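Local atomic coordinates of putative RNase YutE (Bacillus subtilis subsp. subtilis str. 168, PDB entry 1YLM), a protein that is probably an RNase acting as the toxic component of a putative type VII toxin-antitoxin system, and forms a homodimer. Residues L114-A117 with H118-A121. Residues are numbered along the deposited sequence; the frame is centred on the assembly and turned at random.
Sequences LIKA and HQTA
The imidazole of His118 lies over the methyl of Ala117 and beside the end of Leu114, at the joint where helix 108-117 breaks and helix 119-137 begins in this all-helical HepT-like fold. His118 is the one residue at the joint: it leaves helical geometry after the first helix and takes the N-cap position of the second. Its ring meets Ala117 in a CH-pi contact, with CB of Ala117 4.1 Å from the centroid of the His118 ring and almost exactly on the ring normal. CG of His118 stands beside the backbone N and anti to the carbonyl carbon (chi1 -51°), which turns the ring back beside the last turn of helix 108-117, with CD2 of His118 3.2 Å from O of Leu114. There Leu114 crosses it at a slant, and CD1 of Leu114 comes within 4.1 Å of both CD2 and NE2 of His118. A hydrogen bond from ND1 of His118 to OE1 of Glu88 limits the ring's rotation and ties it to helix 83-93, whose Leu92 also packs against Leu114 and Ile115.

Main-chain bonds carry the chain through the break. The N-H of His118 reaches O of Ile115 at 3.2 Å, with a weak second bond to O of Leu114, and N of Gln119 bonds O of Lys116, also at 3.2 Å.

Elsewhere on the joint, Lys116 and Gln119 run side by side in the same direction, both packed on Phe23. NE2 of Gln119 bonds Asp24, which also forms a long, weak ion pair with Lys116. A bend at chi2 (79°) swings the lysine chain alongside the glutamine amide, bringing CE of Lys116 to 3.1 Å from OE1 of Gln119.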
loop_
_atom_site.group_PDB
_atom_site.type_symbol
_atom_site.label_atom_id
_atom_site.label_comp_id
_atom_site.label_asym_id
_atom_site.label_seq_id
_atom_site.Cartn_x
_atom_site.Cartn_y
_atom_site.Cartn_z
ATOM N N LEU A 114 -13.525 11.661 2.337
ATOM C CA LEU A 114 -12.361 12.416 1.894
ATOM C C LEU A 114 -12.254 12.505 0.373
ATOM O O LEU A 114 -12.128 13.611 -0.194
ATOM C CB LEU A 114 -11.103 11.794 2.518
ATOM C CG LEU A 114 -9.822 12.594 2.582
ATOM C CD1 LEU A 114 -10.049 13.950 3.245
ATOM C CD2 LEU A 114 -8.763 11.751 3.320
ATOM N N ILE A 115 -12.337 11.355 -0.289
ATOM C CA ILE A 115 -12.272 11.287 -1.738
ATOM C C ILE A 115 -13.452 12.038 -2.366
ATOM O O ILE A 115 -13.265 12.815 -3.307
ATOM C CB ILE A 115 -12.227 9.809 -2.225
ATOM C CG1 ILE A 115 -11.007 9.089 -1.616
ATOM C CG2 ILE A 115 -12.209 9.733 -3.751
ATOM C CD1 ILE A 115 -10.932 7.592 -1.907
ATOM N N LYS A 116 -14.652 11.823 -1.824
ATOM C CA LYS A 116 -15.849 12.485 -2.350
ATOM C C LYS A 116 -15.717 13.998 -2.274
ATOM O O LYS A 116 -15.996 14.703 -3.253
ATOM C CB LYS A 116 -17.136 12.010 -1.648
ATOM C CG LYS A 116 -18.382 12.149 -2.540
ATOM C CD LYS A 116 -18.431 10.988 -3.547
ATOM C CE LYS A 116 -19.357 11.236 -4.721
ATOM N NZ LYS A 116 -19.372 10.036 -5.623
ATOM N N ALA A 117 -15.243 14.482 -1.130
ATOM C CA ALA A 117 -15.087 15.915 -0.882
ATOM C C ALA A 117 -14.153 16.588 -1.891
ATOM O O ALA A 117 -14.289 17.776 -2.164
ATOM C CB ALA A 117 -14.583 16.146 0.525
ATOM N N HIS A 118 -13.188 15.835 -2.413
ATOM C CA HIS A 118 -12.186 16.398 -3.326
ATOM C C HIS A 118 -12.255 15.773 -4.707
ATOM O O HIS A 118 -11.277 15.784 -5.444
ATOM C CB HIS A 118 -10.786 16.279 -2.703
ATOM C CG HIS A 118 -10.715 16.827 -1.306
ATOM N ND1 HIS A 118 -11.065 18.127 -1.003
ATOM C CD2 HIS A 118 -10.388 16.243 -0.129
ATOM C CE1 HIS A 118 -10.925 18.329 0.297
ATOM N NE2 HIS A 118 -10.520 17.201 0.853
ATOM N N GLN A 119 -13.426 15.253 -5.073
ATOM C CA GLN A 119 -13.550 14.504 -6.311
ATOM C C GLN A 119 -13.296 15.381 -7.548
ATOM O O GLN A 119 -12.639 14.941 -8.488
ATOM C CB GLN A 119 -14.902 13.782 -6.385
ATOM C CG GLN A 119 -14.971 12.757 -7.516
ATOM C CD GLN A 119 -16.185 11.867 -7.442
ATOM O OE1 GLN A 119 -16.780 11.701 -6.385
ATOM N NE2 GLN A 119 -16.555 11.277 -8.573
ATOM N N THR A 120 -13.775 16.626 -7.536
ATOM C CA THR A 120 -13.532 17.531 -8.669
ATOM C C THR A 120 -12.028 17.817 -8.905
ATOM O O THR A 120 -11.557 17.733 -10.048
ATOM C CB THR A 120 -14.336 18.855 -8.548
ATOM O OG1 THR A 120 -15.745 18.562 -8.541
ATOM C CG2 THR A 120 -14.046 19.767 -9.735
ATOM N N ALA A 121 -11.292 18.150 -7.843
ATOM C CA ALA A 121 -9.834 18.343 -7.927
ATOM C C ALA A 121 -9.151 17.050 -8.401
ATOM O O ALA A 121 -8.228 17.080 -9.227
ATOM C CB ALA A 121 -9.264 18.787 -6.604
#